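PDB 3QO8: seryl-tRNA synthetase, cytoplasmic from Candida albicans, which attaches serine to tRNA(Ser) in two steps, first activating the amino acid with ATP and then passing it to the acceptor end of the tRNA. Local coordinates for residues G424-E429 and P439-Y444; Q141-T146 and N418-D423; F186-L191 and A407-I412. One frame throughout, in Å; residues are numbered along the deposited sequence.

Overall arrangement
Along the chain, contact 3 (186-191 with 407-412) is nested inside the loop that contact 2 (141-146 with 418-423) closes, and contact 1 (424-429 with 439-444) follows. Helix 408-419 ties contacts 2 and 3 together: its first turn packs on helix 183-200, its last on the loop 141-146. Its continuation, the weakly bonded strand 420-421, pairs with strand 424-426 of contact 1 in a small three-stranded antiparallel sheet. Centres of contacts 1 and 2 lie about 11 Å apart, those of 1 and 3 about 14 Å, those of 2 and 3 about 18 Å. Contact 3 backs the catalytic pocket, whereas contacts 1 and 2 help bind a second copy of the seryl-adenylate analogue.

Contact 1 (G424-E429 and P439-Y444); sequences GLVIPE and PEFIPY. With SSA (5'-O-(N-(L-seryl)-sulfamoyl)adenosine), chain D.
Gly424 CA sits over the face of the Tyr444 ring, 3.4 Å from the centroid and almost exactly on the normal, a CH-pi contact. Phe441 CE1 comes in obliquely to 3.6 Å from Gly424 C. Next to it, Leu425 and Ile442 form a hydrogen-bonded pair, Leu425 N reaching Ile442 O at 2.8 Å with a nearly straight N-H (177°). On the buried face Leu425 CB meets Ile442 CG1, and Ile427, its CG1 beside the backbone N (chi1 -59°), sends CD1 across Ile442 CD1 at 4.0 Å, the two side chains at about a right angle. Toward Pro439 and Glu440 it is the side chains that slacken: Pro439 CG only brushes Ile427 CG1 at 4.3 Å, and Glu440 is exposed, its CB directed away from the other strand. Ile427 N still bonds Glu440 O at 2.9 Å, but from above the carbonyl plane, and Ile427 CB lies 3.5 Å from Pro439 O, a buried oxygen with no partner in the model. Past the strand, Glu429 N donates to N3 of the bound analogue at 3.2 Å. The arrangement pairs the central strand and one edge strand of a three-stranded antiparallel sheet beside this second ligand site.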
# COMPACT_ATOMS: atom_id res chain seq x y z
N GLY A 424 7.87 -30.57 -8.90
CA GLY A 424 7.87 -29.12 -8.78
C GLY A 424 6.97 -28.38 -9.74
O GLY A 424 5.93 -28.89 -10.13
N LEU A 425 7.36 -27.16 -10.10
CA LEU A 425 6.51 -26.27 -10.89
C LEU A 425 7.17 -25.89 -12.21
O LEU A 425 8.28 -25.37 -12.23
CB LEU A 425 6.25 -24.96 -10.12
CG LEU A 425 5.31 -24.01 -10.86
CD1 LEU A 425 3.88 -24.51 -10.71
CD2 LEU A 425 5.45 -22.56 -10.36
N VAL A 426 6.49 -26.16 -13.32
CA VAL A 426 6.94 -25.65 -14.61
C VAL A 426 6.63 -24.14 -14.69
O VAL A 426 5.56 -23.70 -14.31
CB VAL A 426 6.24 -26.42 -15.77
CG1 VAL A 426 6.47 -25.72 -17.11
CG2 VAL A 426 6.73 -27.87 -15.82
N ILE A 427 7.58 -23.34 -15.16
CA ILE A 427 7.35 -21.90 -15.29
C ILE A 427 6.69 -21.62 -16.64
O ILE A 427 7.21 -22.02 -17.69
CB ILE A 427 8.67 -21.10 -15.19
CG1 ILE A 427 9.37 -21.36 -13.84
CG2 ILE A 427 8.44 -19.61 -15.42
CD1 ILE A 427 8.62 -20.91 -12.61
N PRO A 428 5.53 -20.93 -16.64
CA PRO A 428 4.89 -20.64 -17.93
C PRO A 428 5.88 -19.96 -18.89
O PRO A 428 6.58 -19.03 -18.50
CB PRO A 428 3.76 -19.68 -17.55
CG PRO A 428 3.39 -20.12 -16.13
CD PRO A 428 4.69 -20.54 -15.49
N GLU A 429 5.94 -20.41 -20.14
CA GLU A 429 6.95 -19.91 -21.07
C GLU A 429 7.01 -18.38 -21.17
O GLU A 429 8.09 -17.82 -21.12
CB GLU A 429 6.81 -20.55 -22.45
CG GLU A 429 8.08 -20.49 -23.29
CD GLU A 429 8.33 -19.12 -23.90
OE1 GLU A 429 7.35 -18.35 -24.07
OE2 GLU A 429 9.50 -18.81 -24.21
N PRO A 439 14.33 -19.49 -15.49
CA PRO A 439 14.13 -20.92 -15.24
C PRO A 439 12.94 -21.46 -16.03
O PRO A 439 11.97 -20.75 -16.24
CB PRO A 439 13.83 -20.97 -13.74
CG PRO A 439 13.28 -19.61 -13.41
CD PRO A 439 14.04 -18.66 -14.31
N GLU A 440 13.02 -22.72 -16.46
CA GLU A 440 11.89 -23.35 -17.13
C GLU A 440 11.08 -24.15 -16.11
O GLU A 440 9.94 -24.54 -16.38
CB GLU A 440 12.38 -24.27 -18.25
CG GLU A 440 13.19 -23.57 -19.33
CD GLU A 440 13.84 -24.56 -20.28
OE1 GLU A 440 13.98 -25.74 -19.89
OE2 GLU A 440 14.21 -24.17 -21.41
N PHE A 441 11.68 -24.39 -14.95
CA PHE A 441 11.12 -25.29 -13.96
C PHE A 441 11.77 -24.96 -12.63
O PHE A 441 12.95 -24.65 -12.59
CB PHE A 441 11.44 -26.75 -14.33
CG PHE A 441 11.19 -27.75 -13.21
CD1 PHE A 441 9.93 -28.30 -13.01
CD2 PHE A 441 12.23 -28.15 -12.38
CE1 PHE A 441 9.71 -29.23 -11.99
CE2 PHE A 441 12.01 -29.08 -11.36
CZ PHE A 441 10.75 -29.62 -11.17
N ILE A 442 11.00 -25.00 -11.56
CA ILE A 442 11.57 -24.83 -10.23
C ILE A 442 11.12 -25.98 -9.32
O ILE A 442 9.94 -26.35 -9.30
CB ILE A 442 11.23 -23.45 -9.62
CG1 ILE A 442 9.72 -23.26 -9.46
CG2 ILE A 442 11.82 -22.33 -10.50
CD1 ILE A 442 9.35 -21.92 -8.76
N PRO A 443 12.07 -26.56 -8.58
CA PRO A 443 11.79 -27.77 -7.79
C PRO A 443 11.07 -27.50 -6.49
O PRO A 443 11.22 -26.43 -5.90
CB PRO A 443 13.19 -28.33 -7.50
CG PRO A 443 14.06 -27.11 -7.49
CD PRO A 443 13.50 -26.21 -8.55
N TYR A 444 10.27 -28.47 -6.04
CA TYR A 444 9.73 -28.45 -4.70
C TYR A 444 10.91 -28.50 -3.75
O TYR A 444 11.88 -29.22 -3.99
CB TYR A 444 8.81 -29.65 -4.46
CG TYR A 444 7.47 -29.54 -5.16
CD1 TYR A 444 6.86 -28.30 -5.35
CD2 TYR A 444 6.83 -30.67 -5.64
CE1 TYR A 444 5.64 -28.20 -5.98
CE2 TYR A 444 5.60 -30.58 -6.29
CZ TYR A 444 5.02 -29.34 -6.45
OH TYR A 444 3.80 -29.24 -7.08
N10 SSA D . 0.00 -22.96 -29.43
CA SSA D . 1.22 -23.23 -28.68
CB SSA D . 2.06 -21.95 -28.63
OG SSA D . 3.23 -22.16 -27.84
C9 SSA D . 0.87 -23.68 -27.29
O9 SSA D . 1.75 -24.00 -26.51
N8 SSA D . -0.42 -23.69 -26.97
S1 SSA D . -0.91 -23.98 -25.47
O1S SSA D . -2.30 -23.62 -25.36
O2S SSA D . -0.72 -25.37 -25.16
O5' SSA D . -0.06 -23.13 -24.50
C5' SSA D . -0.36 -21.76 -24.25
C4' SSA D . 0.87 -21.12 -23.61
O4' SSA D . 1.03 -21.55 -22.25
C3' SSA D . 2.15 -21.53 -24.33
O3' SSA D . 2.55 -20.53 -25.27
C2' SSA D . 3.18 -21.66 -23.23
O2' SSA D . 3.91 -20.44 -23.09
C1' SSA D . 2.38 -21.90 -21.96
N9 SSA D . 2.50 -23.34 -21.63
C8 SSA D . 1.58 -24.30 -21.82
N7 SSA D . 2.10 -25.48 -21.40
C5 SSA D . 3.35 -25.25 -20.96
C6 SSA D . 4.35 -26.05 -20.42
N6 SSA D . 4.16 -27.38 -20.24
N1 SSA D . 5.53 -25.48 -20.08
C2 SSA D . 5.74 -24.17 -20.24
N3 SSA D . 4.80 -23.37 -20.75
C4 SSA D . 3.60 -23.89 -21.12

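Contact 2 (Q141-T146 and N418-D423); sequences QIAAAT and NYQKED. With SSA (5'-O-(N-(L-seryl)-sulfamoyl)adenosine), chain D.
Thr146 OG1 gives the shortest polar bond, donating to Gln420 O at 2.7 Å from a position tilted out of the carbonyl plane. With OG1 set between its own N and carbonyl carbon (chi1 64°), the hydroxyl faces the Gln420 carbonyl while CG2 lies against Tyr419 O; the hydroxyl oxygen is also hydrogen-bonded to the backbone N of Ala148. Two residues earlier, Asn418 takes hold of the loop through two oxygens. Its OD1 receives Ala144 N at 3.1 Å, in the carbonyl plane and on a lone pair, and its main-chain O receives Ala145 N at 3.0 Å, also in plane. The amide is fixed from the other end, because Asn418 ND2 is bonded to the carbonyls of Trp357 and Cys414, which leaves OD1 turned to the loop.

Carbon contacts fill in between these bonds. Ala143 CB rests against Asn418 O, and Ala145 CB stands over the middle of the Tyr419 ring, 3.3 Å from its centroid and 12° off the normal, a close CH-pi contact. Tyr419 OH is hydrogen-bonded to Leu330 O, so the ring is held at its hydroxyl and pressed on a face, while its edge is turned to the purine of the bound analogue. On the loop, Ala145 O accepts N6 of that purine at 2.8 Å.

Each of the three bonds across the contact has a main-chain group on at least one side; two also use a side chain. Ala145 spends its N on Asn418 and its O on the ligand, which is consistent with the anchored loop presenting Ala145 O to the adenine N6.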
# COMPACT_ATOMS: atom_id res chain seq x y z
N GLN A 141 -9.27 -33.06 -13.03
CA GLN A 141 -8.26 -32.91 -11.99
C GLN A 141 -6.85 -33.16 -12.51
O GLN A 141 -6.10 -33.97 -11.97
CB GLN A 141 -8.55 -33.82 -10.78
CG GLN A 141 -7.89 -33.28 -9.50
CD GLN A 141 -8.05 -34.19 -8.29
OE1 GLN A 141 -8.87 -35.11 -8.29
NE2 GLN A 141 -7.26 -33.93 -7.25
N ILE A 142 -6.50 -32.45 -13.57
CA ILE A 142 -5.23 -32.62 -14.26
C ILE A 142 -4.67 -31.22 -14.54
O ILE A 142 -5.38 -30.36 -15.07
CB ILE A 142 -5.42 -33.33 -15.63
CG1 ILE A 142 -5.99 -34.75 -15.45
CG2 ILE A 142 -4.12 -33.32 -16.43
CD1 ILE A 142 -5.03 -35.73 -14.85
N ALA A 143 -3.42 -30.99 -14.18
CA ALA A 143 -2.78 -29.70 -14.45
C ALA A 143 -2.73 -29.48 -15.96
O ALA A 143 -2.15 -30.27 -16.69
CB ALA A 143 -1.37 -29.68 -13.85
N ALA A 144 -3.34 -28.39 -16.43
CA ALA A 144 -3.51 -28.21 -17.86
C ALA A 144 -2.20 -28.16 -18.65
O ALA A 144 -2.10 -28.71 -19.75
CB ALA A 144 -4.36 -26.97 -18.15
N ALA A 145 -1.18 -27.52 -18.09
CA ALA A 145 0.04 -27.27 -18.83
C ALA A 145 0.98 -28.47 -18.85
O ALA A 145 1.75 -28.64 -19.79
CB ALA A 145 0.76 -26.03 -18.26
N THR A 146 0.94 -29.29 -17.81
CA THR A 146 1.90 -30.38 -17.68
C THR A 146 1.30 -31.76 -17.90
O THR A 146 2.02 -32.73 -18.15
CB THR A 146 2.54 -30.38 -16.29
OG1 THR A 146 1.52 -30.63 -15.31
CG2 THR A 146 3.20 -29.04 -16.00
N ASN A 418 -2.17 -25.41 -12.27
CA ASN A 418 -2.07 -25.90 -13.66
C ASN A 418 -0.65 -26.21 -14.17
O ASN A 418 -0.49 -26.80 -15.22
CB ASN A 418 -2.77 -24.93 -14.61
CG ASN A 418 -4.29 -25.07 -14.57
OD1 ASN A 418 -4.82 -26.11 -14.97
ND2 ASN A 418 -4.99 -24.04 -14.10
N TYR A 419 0.36 -25.80 -13.42
CA TYR A 419 1.74 -25.98 -13.87
C TYR A 419 2.52 -26.89 -12.94
O TYR A 419 3.72 -27.07 -13.10
CB TYR A 419 2.46 -24.63 -14.06
CG TYR A 419 2.18 -23.99 -15.41
CD1 TYR A 419 1.00 -23.30 -15.65
CD2 TYR A 419 3.10 -24.10 -16.45
CE1 TYR A 419 0.73 -22.72 -16.89
CE2 TYR A 419 2.84 -23.53 -17.70
CZ TYR A 419 1.65 -22.84 -17.91
OH TYR A 419 1.38 -22.27 -19.14
N GLN A 420 1.82 -27.48 -11.98
CA GLN A 420 2.44 -28.40 -11.04
C GLN A 420 2.76 -29.71 -11.74
O GLN A 420 2.10 -30.10 -12.70
CB GLN A 420 1.53 -28.66 -9.83
CG GLN A 420 0.33 -29.55 -10.11
CD GLN A 420 -0.56 -29.73 -8.88
OE1 GLN A 420 -0.19 -30.42 -7.93
NE2 GLN A 420 -1.72 -29.08 -8.88
N LYS A 421 3.78 -30.39 -11.25
CA LYS A 421 4.01 -31.78 -11.60
C LYS A 421 4.64 -32.44 -10.38
O LYS A 421 4.72 -31.82 -9.32
CB LYS A 421 4.86 -31.90 -12.87
CG LYS A 421 6.28 -31.42 -12.71
CD LYS A 421 6.87 -31.05 -14.06
CE LYS A 421 6.77 -32.18 -15.05
NZ LYS A 421 7.26 -31.75 -16.39
N GLU A 422 5.09 -33.68 -10.50
CA GLU A 422 5.44 -34.46 -9.31
C GLU A 422 6.53 -33.82 -8.45
O GLU A 422 6.43 -33.80 -7.22
CB GLU A 422 5.84 -35.89 -9.69
CG GLU A 422 6.23 -36.75 -8.49
CD GLU A 422 6.65 -38.16 -8.89
OE1 GLU A 422 5.76 -38.95 -9.29
OE2 GLU A 422 7.85 -38.47 -8.80
N ASP A 423 7.56 -33.29 -9.10
CA ASP A 423 8.76 -32.80 -8.44
C ASP A 423 8.87 -31.27 -8.38
O ASP A 423 9.86 -30.73 -7.89
CB ASP A 423 10.00 -33.37 -9.13
CG ASP A 423 9.96 -33.20 -10.66
OD1 ASP A 423 11.03 -33.30 -11.30
OD2 ASP A 423 8.87 -32.96 -11.21
N10 SSA D . 0.00 -22.96 -29.43
CA SSA D . 1.22 -23.23 -28.68
CB SSA D . 2.06 -21.95 -28.63
OG SSA D . 3.23 -22.16 -27.84
C9 SSA D . 0.87 -23.68 -27.29
O9 SSA D . 1.75 -24.00 -26.51
N8 SSA D . -0.42 -23.69 -26.97
S1 SSA D . -0.91 -23.98 -25.47
O1S SSA D . -2.30 -23.62 -25.36
O2S SSA D . -0.72 -25.37 -25.16
O5' SSA D . -0.06 -23.13 -24.50
C5' SSA D . -0.36 -21.76 -24.25
C4' SSA D . 0.87 -21.12 -23.61
O4' SSA D . 1.03 -21.55 -22.25
C3' SSA D . 2.15 -21.53 -24.33
O3' SSA D . 2.55 -20.53 -25.27
C2' SSA D . 3.18 -21.66 -23.23
O2' SSA D . 3.91 -20.44 -23.09
C1' SSA D . 2.38 -21.90 -21.96
N9 SSA D . 2.50 -23.34 -21.63
C8 SSA D . 1.58 -24.30 -21.82
N7 SSA D . 2.10 -25.48 -21.40
C5 SSA D . 3.35 -25.25 -20.96
C6 SSA D . 4.35 -26.05 -20.42
N6 SSA D . 4.16 -27.38 -20.24
N1 SSA D . 5.53 -25.48 -20.08
C2 SSA D . 5.74 -24.17 -20.24
N3 SSA D . 4.80 -23.37 -20.75
C4 SSA D . 3.60 -23.89 -21.12

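Contact 3 (F186-L191 and A407-I412); sequences FLNQAL and ATERTI. With SSA (5'-O-(N-(L-seryl)-sulfamoyl)adenosine), chain B.
Asn188 and Thr408 make the polar link between the two helices. Thr408 OG1 donates to Asn188 OD1 at 2.7 Å, coming from above the amide's carbonyl plane, and the side chains cross at about a right angle. Asn188 reaches over because CG lies opposite its backbone N (chi1 -157°). The amide's other end is used too, since Asn188 ND2 donates to Glu299 OE1. The carboxylate of Glu409 lies near the same amide, with its CD 3.4 Å from Asn188 OD1 and the two planes 49° apart; its OE1 is bonded to Glu299 N, so strand 297-307 holds both side chains. A second polar detail is internal to helix 408-419: Ala407 O, at the N-cap position, accepts both the N and, at 3.0 Å, the OG1 of Thr411. That hydroxyl also bonds Ser406 OG.

The apolar part centres on Leu191 and Ile412. Leu191 CD1 sits 3.6 Å from Ile412 CG1 and 3.8 Å from Thr411 CG2, while its CB meets the methyl of Thr408 at 3.8 Å. Ile412 CD1 pushes into the backbone of the other helix, 3.6 Å from Asn188 N, and touches Leu187 CB as well.

The short helical segments run at 115° with their axes 9.4 Å apart. Ala407, just before the helix, and Arg410, on its first turn, direct their CB atoms away from helix 183-200 and meet the seryl-adenylate analogue, whose C2' lies over one face of the Arg410 guanidinium. Helix 183-200 also meets the second subunit, where Gln189 bonds Asn193 of that chain. The arrangement is that of the class II synthetase core, the active-site sheet and its helix packed against a helix of the dimer interface.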
# COMPACT_ATOMS: atom_id res chain seq x y z
N PHE A 186 9.30 -13.44 -7.43
CA PHE A 186 9.65 -13.35 -8.85
C PHE A 186 8.45 -13.58 -9.77
O PHE A 186 8.30 -12.92 -10.80
CB PHE A 186 10.77 -14.33 -9.20
CG PHE A 186 12.14 -13.92 -8.68
CD1 PHE A 186 12.52 -12.59 -8.64
CD2 PHE A 186 13.04 -14.88 -8.24
CE1 PHE A 186 13.78 -12.22 -8.17
CE2 PHE A 186 14.31 -14.52 -7.77
CZ PHE A 186 14.67 -13.19 -7.73
N LEU A 187 7.58 -14.51 -9.40
CA LEU A 187 6.39 -14.77 -10.21
C LEU A 187 5.42 -13.59 -10.16
O LEU A 187 4.80 -13.26 -11.16
CB LEU A 187 5.66 -16.04 -9.74
CG LEU A 187 6.26 -17.35 -10.24
CD1 LEU A 187 5.78 -18.53 -9.41
CD2 LEU A 187 5.95 -17.55 -11.72
N ASN A 188 5.26 -13.01 -8.98
CA ASN A 188 4.39 -11.85 -8.85
C ASN A 188 4.89 -10.69 -9.72
O ASN A 188 4.12 -10.10 -10.48
CB ASN A 188 4.27 -11.43 -7.39
CG ASN A 188 3.01 -10.63 -7.12
OD1 ASN A 188 1.89 -11.11 -7.34
ND2 ASN A 188 3.18 -9.43 -6.62
N GLN A 189 6.18 -10.39 -9.63
CA GLN A 189 6.78 -9.36 -10.48
C GLN A 189 6.68 -9.70 -11.96
O GLN A 189 6.44 -8.82 -12.79
CB GLN A 189 8.24 -9.12 -10.07
CG GLN A 189 8.38 -8.36 -8.74
CD GLN A 189 7.76 -6.98 -8.80
OE1 GLN A 189 6.91 -6.63 -7.99
NE2 GLN A 189 8.19 -6.19 -9.77
N ALA A 190 6.88 -10.98 -12.29
CA ALA A 190 6.76 -11.43 -13.67
C ALA A 190 5.38 -11.08 -14.21
O ALA A 190 5.26 -10.54 -15.30
CB ALA A 190 7.03 -12.97 -13.78
N LEU A 191 4.34 -11.41 -13.46
CA LEU A 191 2.97 -11.11 -13.92
C LEU A 191 2.72 -9.61 -14.05
O LEU A 191 2.09 -9.16 -15.01
CB LEU A 191 1.93 -11.73 -12.99
CG LEU A 191 1.77 -13.24 -13.25
CD1 LEU A 191 1.07 -13.89 -12.09
CD2 LEU A 191 1.00 -13.45 -14.56
N ALA A 407 -5.14 -9.94 -11.66
CA ALA A 407 -4.93 -9.83 -10.23
C ALA A 407 -3.84 -10.85 -9.93
O ALA A 407 -4.06 -12.05 -10.05
CB ALA A 407 -6.20 -10.17 -9.47
N THR A 408 -2.64 -10.37 -9.60
CA THR A 408 -1.47 -11.23 -9.77
C THR A 408 -1.38 -12.40 -8.77
O THR A 408 -1.05 -13.53 -9.16
CB THR A 408 -0.15 -10.41 -9.78
OG1 THR A 408 -0.02 -9.71 -8.54
CG2 THR A 408 -0.18 -9.36 -10.93
N GLU A 409 -1.65 -12.15 -7.50
CA GLU A 409 -1.57 -13.23 -6.52
C GLU A 409 -2.59 -14.34 -6.88
O GLU A 409 -2.28 -15.53 -6.81
CB GLU A 409 -1.79 -12.73 -5.09
CG GLU A 409 -0.50 -12.12 -4.43
CD GLU A 409 -0.26 -10.65 -4.78
OE1 GLU A 409 -1.06 -10.06 -5.53
OE2 GLU A 409 0.76 -10.08 -4.30
N ARG A 410 -3.81 -13.95 -7.25
CA ARG A 410 -4.82 -14.96 -7.61
C ARG A 410 -4.47 -15.66 -8.91
O ARG A 410 -4.67 -16.87 -9.07
CB ARG A 410 -6.24 -14.38 -7.66
CG ARG A 410 -7.29 -15.49 -7.89
CD ARG A 410 -8.73 -14.97 -7.84
NE ARG A 410 -9.08 -14.51 -6.50
CZ ARG A 410 -10.30 -14.15 -6.14
NH1 ARG A 410 -11.30 -14.22 -7.02
NH2 ARG A 410 -10.52 -13.74 -4.90
N THR A 411 -3.90 -14.92 -9.86
CA THR A 411 -3.42 -15.53 -11.09
C THR A 411 -2.29 -16.52 -10.80
O THR A 411 -2.21 -17.56 -11.43
CB THR A 411 -2.95 -14.46 -12.10
OG1 THR A 411 -4.09 -13.71 -12.52
CG2 THR A 411 -2.32 -15.12 -13.32
N ILE A 412 -1.42 -16.21 -9.85
CA ILE A 412 -0.41 -17.16 -9.43
C ILE A 412 -1.06 -18.45 -8.94
O ILE A 412 -0.62 -19.55 -9.29
CB ILE A 412 0.52 -16.60 -8.33
CG1 ILE A 412 1.49 -15.57 -8.93
CG2 ILE A 412 1.28 -17.76 -7.65
CD1 ILE A 412 2.30 -14.75 -7.89
N10 SSA B . -11.76 -2.77 -11.23
CA SSA B . -12.51 -4.02 -11.39
CB SSA B . -11.91 -4.85 -12.52
OG SSA B . -10.62 -5.37 -12.14
C9 SSA B . -12.49 -4.80 -10.10
O9 SSA B . -11.81 -4.44 -9.14
N8 SSA B . -13.23 -5.90 -10.08
S1 SSA B . -13.11 -7.02 -8.94
O1S SSA B . -13.60 -6.58 -7.66
O2S SSA B . -13.82 -8.18 -9.37
O5' SSA B . -11.63 -7.44 -8.79
C5' SSA B . -10.87 -7.83 -9.91
C4' SSA B . -10.12 -9.13 -9.59
O4' SSA B . -9.24 -9.00 -8.47
C3' SSA B . -11.03 -10.28 -9.21
O3' SSA B . -11.62 -10.85 -10.39
C2' SSA B . -10.04 -11.21 -8.51
O2' SSA B . -9.26 -11.93 -9.48
C1' SSA B . -9.11 -10.24 -7.78
N9 SSA B . -9.53 -10.08 -6.38
C8 SSA B . -10.64 -9.47 -5.93
N7 SSA B . -10.66 -9.55 -4.58
C5 SSA B . -9.55 -10.20 -4.20
C6 SSA B . -9.04 -10.56 -2.97
N6 SSA B . -9.73 -10.24 -1.85
N1 SSA B . -7.86 -11.23 -2.91
C2 SSA B . -7.20 -11.54 -4.02
N3 SSA B . -7.67 -11.20 -5.23
C4 SSA B . -8.84 -10.54 -5.34